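Local coordinates for protein alpha-1,2-mannosidase (Bacteroides thetaiotaomicron, PDB 2WW2) that hydrolyses alpha-mannosidic linkages with inversion of configuration, as a calcium-dependent glycoside hydrolase of family GH92, at residues 48-62 / 93-105. Sequence-based numbering, arbitrary orientation.
Sequences NGSGWMYTYTDSLMR and HKERLVPFSHQQE. With NA (sodium ion), chain E.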
loop_
_atom_site.group_PDB
_atom_site.type_symbol
_atom_site.label_atom_id
_atom_site.label_comp_id
_atom_site.label_asym_id
_atom_site.label_seq_id
_atom_site.Cartn_x
_atom_site.Cartn_y
_atom_site.Cartn_z
ATOM N N ASN A 48 37.521 -1.580 7.653
ATOM C CA ASN A 48 38.163 -2.005 6.423
ATOM C C ASN A 48 37.340 -3.147 5.840
ATOM O O ASN A 48 36.932 -4.051 6.578
ATOM C CB ASN A 48 39.591 -2.536 6.674
ATOM C CG ASN A 48 40.611 -1.423 6.965
ATOM O OD1 ASN A 48 40.253 -0.252 7.125
ATOM N ND2 ASN A 48 41.892 -1.796 7.010
ATOM N N GLY A 49 37.125 -3.124 4.530
ATOM C CA GLY A 49 36.383 -4.189 3.864
ATOM C C GLY A 49 34.909 -3.893 3.645
ATOM O O GLY A 49 34.265 -4.493 2.787
ATOM N N SER A 50 34.355 -2.963 4.411
ATOM C CA SER A 50 32.947 -2.654 4.240
ATOM C C SER A 50 32.729 -1.648 3.106
ATOM O O SER A 50 33.364 -0.595 3.084
ATOM C CB SER A 50 32.364 -2.075 5.533
ATOM O OG SER A 50 31.045 -1.607 5.284
ATOM N N GLY A 51 31.797 -1.951 2.203
ATOM C CA GLY A 51 31.446 -0.997 1.139
ATOM C C GLY A 51 30.822 0.267 1.697
ATOM O O GLY A 51 30.792 1.299 1.027
ATOM N N TRP A 52 30.353 0.199 2.940
ATOM C CA TRP A 52 29.761 1.363 3.595
ATOM C C TRP A 52 30.868 2.136 4.327
ATOM O O TRP A 52 30.973 2.159 5.565
ATOM C CB TRP A 52 28.609 0.923 4.514
ATOM C CG TRP A 52 27.462 0.282 3.725
ATOM C CD1 TRP A 52 26.876 0.780 2.592
ATOM C CD2 TRP A 52 26.769 -0.937 4.031
ATOM N NE1 TRP A 52 25.864 -0.058 2.168
ATOM C CE2 TRP A 52 25.777 -1.117 3.039
ATOM C CE3 TRP A 52 26.882 -1.893 5.056
ATOM C CZ2 TRP A 52 24.899 -2.213 3.039
ATOM C CZ3 TRP A 52 26.006 -2.998 5.051
ATOM C CH2 TRP A 52 25.032 -3.147 4.037
ATOM N N MET A 53 31.714 2.752 3.519
ATOM C CA MET A 53 32.956 3.339 3.988
ATOM C C MET A 53 32.708 4.520 4.903
ATOM O O MET A 53 33.412 4.706 5.893
ATOM C CB MET A 53 33.779 3.794 2.774
ATOM C CG MET A 53 35.048 4.543 3.128
ATOM S SD MET A 53 36.087 4.821 1.654
ATOM C CE MET A 53 34.995 5.687 0.605
ATOM N N TYR A 54 31.749 5.355 4.532
ATOM C CA TYR A 54 31.420 6.535 5.320
ATOM C C TYR A 54 29.917 6.489 5.543
ATOM O O TYR A 54 29.148 6.507 4.584
ATOM C CB TYR A 54 31.827 7.831 4.582
ATOM C CG TYR A 54 31.418 9.129 5.286
ATOM C CD1 TYR A 54 32.305 9.800 6.128
ATOM C CD2 TYR A 54 30.148 9.684 5.090
ATOM C CE1 TYR A 54 31.935 10.997 6.773
ATOM C CE2 TYR A 54 29.768 10.880 5.730
ATOM C CZ TYR A 54 30.658 11.523 6.560
ATOM O OH TYR A 54 30.281 12.695 7.177
ATOM N N THR A 55 29.516 6.432 6.814
ATOM C CA THR A 55 28.116 6.415 7.199
ATOM C C THR A 55 27.853 7.677 8.017
ATOM O O THR A 55 28.453 7.881 9.077
ATOM C CB THR A 55 27.821 5.119 7.995
ATOM O OG1 THR A 55 27.933 4.006 7.098
ATOM C CG2 THR A 55 26.431 5.132 8.635
ATOM N N TYR A 56 26.989 8.542 7.494
ATOM C CA TYR A 56 26.762 9.846 8.086
ATOM C C TYR A 56 26.339 9.755 9.556
ATOM O O TYR A 56 26.718 10.603 10.360
ATOM C CB TYR A 56 25.721 10.621 7.281
ATOM C CG TYR A 56 25.567 12.043 7.741
ATOM C CD1 TYR A 56 26.474 13.028 7.346
ATOM C CD2 TYR A 56 24.529 12.404 8.597
ATOM C CE1 TYR A 56 26.333 14.323 7.771
ATOM C CE2 TYR A 56 24.384 13.705 9.028
ATOM C CZ TYR A 56 25.287 14.663 8.621
ATOM O OH TYR A 56 25.132 15.968 9.063
ATOM N N THR A 57 25.575 8.728 9.919
ATOM C CA THR A 57 25.107 8.616 11.301
ATOM C C THR A 57 26.172 8.036 12.255
ATOM O O THR A 57 25.953 7.978 13.460
ATOM C CB THR A 57 23.810 7.775 11.406
ATOM O OG1 THR A 57 24.013 6.525 10.742
ATOM C CG2 THR A 57 22.622 8.508 10.754
ATOM N N ASP A 58 27.311 7.588 11.724
ATOM C CA ASP A 58 28.362 7.057 12.589
ATOM C C ASP A 58 29.285 8.200 13.006
ATOM O O ASP A 58 29.541 9.112 12.218
ATOM C CB ASP A 58 29.099 5.879 11.927
ATOM C CG ASP A 58 28.244 4.598 11.924
ATOM O OD1 ASP A 58 27.350 4.457 12.789
ATOM O OD2 ASP A 58 28.429 3.724 11.071
ATOM N N SER A 59 29.719 8.192 14.257
ATOM C CA SER A 59 30.425 9.339 14.810
ATOM C C SER A 59 31.875 9.034 15.194
ATOM O O SER A 59 32.498 9.802 15.945
ATOM C CB SER A 59 29.660 9.853 16.039
ATOM O OG SER A 59 29.604 8.835 17.050
ATOM N N LEU A 60 32.402 7.918 14.693
ATOM C CA LEU A 60 33.759 7.489 15.019
ATOM C C LEU A 60 34.531 7.323 13.715
ATOM O O LEU A 60 34.100 6.584 12.828
ATOM C CB LEU A 60 33.747 6.163 15.776
ATOM C CG LEU A 60 33.017 6.166 17.139
ATOM C CD1 LEU A 60 32.921 4.738 17.697
ATOM C CD2 LEU A 60 33.741 7.072 18.124
ATOM N N MET A 61 35.654 8.018 13.600
ATOM C CA MET A 61 36.437 7.953 12.377
ATOM C C MET A 61 37.588 6.969 12.513
ATOM O O MET A 61 38.203 6.871 13.565
ATOM C CB MET A 61 36.980 9.332 12.016
ATOM C CG MET A 61 37.555 9.364 10.624
ATOM S SD MET A 61 36.282 9.649 9.414
ATOM C CE MET A 61 35.785 11.351 9.796
ATOM N N ARG A 62 37.872 6.220 11.441
ATOM C CA ARG A 62 38.968 5.234 11.465
ATOM C C ARG A 62 40.150 5.602 10.570
ATOM O O ARG A 62 41.271 5.119 10.783
ATOM C CB ARG A 62 38.493 3.855 10.985
ATOM C CG ARG A 62 37.280 3.332 11.706
ATOM C CD ARG A 62 37.015 1.890 11.301
ATOM N NE ARG A 62 35.658 1.528 11.682
ATOM C CZ ARG A 62 35.348 0.522 12.483
ATOM N NH1 ARG A 62 36.303 -0.249 12.996
ATOM N NH2 ARG A 62 34.079 0.287 12.757
ATOM N N HIS A 93 42.451 -1.273 12.124
ATOM C CA HIS A 93 41.223 -0.548 11.802
ATOM C C HIS A 93 40.091 -0.847 12.808
ATOM O O HIS A 93 39.202 -0.024 13.004
ATOM C CB HIS A 93 40.764 -0.873 10.374
ATOM C CG HIS A 93 40.138 -2.233 10.230
ATOM N ND1 HIS A 93 40.876 -3.388 10.067
ATOM C CD2 HIS A 93 38.840 -2.618 10.242
ATOM C CE1 HIS A 93 40.060 -4.426 9.950
ATOM N NE2 HIS A 93 38.818 -3.985 10.063
ATOM N N LYS A 94 40.130 -2.025 13.439
ATOM C CA LYS A 94 39.104 -2.424 14.406
ATOM C C LYS A 94 39.171 -1.590 15.663
ATOM O O LYS A 94 38.187 -1.492 16.380
ATOM C CB LYS A 94 39.280 -3.891 14.799
ATOM C CG LYS A 94 39.205 -4.863 13.628
ATOM C CD LYS A 94 37.831 -5.498 13.528
ATOM C CE LYS A 94 37.853 -6.706 12.597
ATOM N NZ LYS A 94 36.465 -7.196 12.329
ATOM N N GLU A 95 40.336 -1.002 15.929
ATOM C CA GLU A 95 40.578 -0.243 17.148
ATOM C C GLU A 95 40.799 1.267 16.955
ATOM O O GLU A 95 40.806 2.000 17.943
ATOM C CB GLU A 95 41.798 -0.800 17.887
ATOM C CG GLU A 95 41.569 -2.165 18.467
ATOM C CD GLU A 95 42.629 -2.502 19.476
ATOM O OE1 GLU A 95 43.759 -2.815 19.054
ATOM O OE2 GLU A 95 42.336 -2.429 20.692
ATOM N N ARG A 96 41.017 1.721 15.717
ATOM C CA ARG A 96 41.191 3.142 15.434
ATOM C C ARG A 96 39.830 3.753 15.273
ATOM O O ARG A 96 39.261 3.731 14.179
ATOM C CB ARG A 96 41.957 3.411 14.124
ATOM C CG ARG A 96 43.401 3.056 14.135
ATOM C CD ARG A 96 44.134 3.564 12.871
ATOM N NE ARG A 96 43.338 3.484 11.652
ATOM C CZ ARG A 96 43.386 2.495 10.761
ATOM N NH1 ARG A 96 44.199 1.441 10.937
ATOM N NH2 ARG A 96 42.615 2.560 9.681
ATOM N N LEU A 97 39.297 4.283 16.353
ATOM C CA LEU A 97 37.951 4.820 16.354
ATOM C C LEU A 97 38.006 6.130 17.098
ATOM O O LEU A 97 38.097 6.129 18.313
ATOM C CB LEU A 97 37.014 3.889 17.126
ATOM C CG LEU A 97 36.512 2.588 16.506
ATOM C CD1 LEU A 97 35.861 2.799 15.165
ATOM C CD2 LEU A 97 37.640 1.583 16.433
ATOM N N VAL A 98 37.937 7.248 16.391
ATOM C CA VAL A 98 38.128 8.526 17.037
ATOM C C VAL A 98 36.869 9.368 16.863
ATOM O O VAL A 98 36.446 9.623 15.727
ATOM C CB VAL A 98 39.323 9.277 16.433
ATOM C CG1 VAL A 98 39.572 10.577 17.213
ATOM C CG2 VAL A 98 40.564 8.384 16.438
ATOM N N PRO A 99 36.267 9.793 17.986
ATOM C CA PRO A 99 34.993 10.510 17.912
ATOM C C PRO A 99 35.129 11.922 17.319
ATOM O O PRO A 99 36.100 12.632 17.610
ATOM C CB PRO A 99 34.497 10.567 19.377
ATOM C CG PRO A 99 35.620 10.061 20.239
ATOM C CD PRO A 99 36.691 9.457 19.358
ATOM N N PHE A 100 34.142 12.307 16.514
ATOM C CA PHE A 100 34.078 13.643 15.909
ATOM C C PHE A 100 32.613 14.056 15.762
ATOM O O PHE A 100 31.711 13.210 15.764
ATOM C CB PHE A 100 34.770 13.669 14.530
ATOM C CG PHE A 100 34.018 12.936 13.455
ATOM C CD1 PHE A 100 33.228 13.636 12.545
ATOM C CD2 PHE A 100 34.107 11.550 13.342
ATOM C CE1 PHE A 100 32.502 12.964 11.557
ATOM C CE2 PHE A 100 33.398 10.866 12.362
ATOM C CZ PHE A 100 32.613 11.577 11.448
ATOM N N SER A 101 32.385 15.353 15.614
ATOM C CA SER A 101 31.041 15.888 15.391
ATOM C C SER A 101 30.951 16.473 13.996
ATOM O O SER A 101 31.917 17.090 13.515
ATOM C CB SER A 101 30.766 16.994 16.415
ATOM O OG SER A 101 29.584 17.678 16.080
ATOM N N HIS A 102 29.814 16.276 13.324
ATOM C CA HIS A 102 29.625 16.909 12.022
ATOM C C HIS A 102 29.669 18.432 12.159
ATOM O O HIS A 102 29.860 19.124 11.174
ATOM C CB HIS A 102 28.301 16.476 11.369
ATOM C CG HIS A 102 28.258 15.026 10.984
ATOM N ND1 HIS A 102 29.071 14.490 10.008
ATOM C CD2 HIS A 102 27.475 14.008 11.420
ATOM C CE1 HIS A 102 28.812 13.203 9.874
ATOM N NE2 HIS A 102 27.851 12.882 10.723
ATOM N N GLN A 103 29.502 18.962 13.372
ATOM C CA GLN A 103 29.567 20.420 13.553
ATOM C C GLN A 103 30.988 20.921 13.300
ATOM O O GLN A 103 31.203 22.109 13.012
ATOM C CB GLN A 103 29.161 20.838 14.969
ATOM C CG GLN A 103 27.676 20.919 15.188
ATOM C CD GLN A 103 27.350 21.369 16.594
ATOM O OE1 GLN A 103 27.482 20.600 17.542
ATOM N NE2 GLN A 103 26.932 22.622 16.738
ATOM N N GLN A 104 31.958 20.015 13.435
ATOM C CA GLN A 104 33.349 20.373 13.167
ATOM C C GLN A 104 33.869 19.646 11.933
ATOM O O GLN A 104 35.037 19.291 11.863
ATOM C CB GLN A 104 34.230 20.113 14.394
ATOM C CG GLN A 104 34.097 21.220 15.465
ATOM C CD GLN A 104 34.789 22.516 15.017
ATOM O OE1 GLN A 104 35.617 22.506 14.091
ATOM N NE2 GLN A 104 34.463 23.612 15.664
ATOM N N GLU A 105 32.992 19.460 10.952
ATOM C CA GLU A 105 33.345 18.792 9.707
ATOM C C GLU A 105 32.939 19.676 8.526
ATOM O O GLU A 105 31.842 20.215 8.496
ATOM C CB GLU A 105 32.593 17.465 9.617
ATOM C CG GLU A 105 32.756 16.719 8.292
ATOM C CD GLU A 105 31.740 15.593 8.129
ATOM O OE1 GLU A 105 30.523 15.855 8.316
ATOM O OE2 GLU A 105 32.153 14.450 7.830
HETATM NA NA NA E . 29.632 20.241 9.140
HETATM O O HOH W 1 35.255 -2.094 15.194
HETATM O O HOH W 2 29.964 22.330 10.248
HETATM O O HOH W 3 29.399 18.256 7.786
HETATM O O HOH W 4 29.123 21.573 7.148
HETATM O O HOH W 5 27.161 19.925 9.516
#
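The Y56 ring lies flat over the H102 imidazole in an offset stack, planes 8° apart and centroids 3.8 Å apart. At the imidazole's edge, H102 NE2 donates to the backbone O of Y56 at 2.6 Å, in the carbonyl plane, while H102 ND1 donates to E105 OE1. Bonds at both nitrogens fix the imidazole's rotation. E105, its CG anti to the backbone N (chi1 174°) and its chain extended, offers the syn lone pair of OE2 to Y54 OH at 2.6 Å; Y112 OH also bonds OE2. The turn from H102 to E105 holds a sodium ion through H102 O and E105 O, four waters completing its shell, one of them donating to E105 OE1. Farther along, strands 60-67 and 98-108 pair antiparallel, M61 and V98 exchanging backbone hydrogen bonds. M61, bent at chi2 and chi3, sets CE over a face of the F100 ring, 3.7 Å from its centroid. At the far end the R96 guanidinium grips R62 O side-on, NE at 2.8 Å and NH2 at 3.1 Å, while its NH1 pairs with D148. R62 NH1 reaches H93 O at 2.9 Å, with L97 CD1 over the guanidinium face; N48 lays CB over the centre of the H93 ring, its amide nearly parallel, while OD1 bonds Q44. With both H102 nitrogens donating, the pattern is consistent with a doubly protonated imidazolium, which the E105 carboxylate would stabilise.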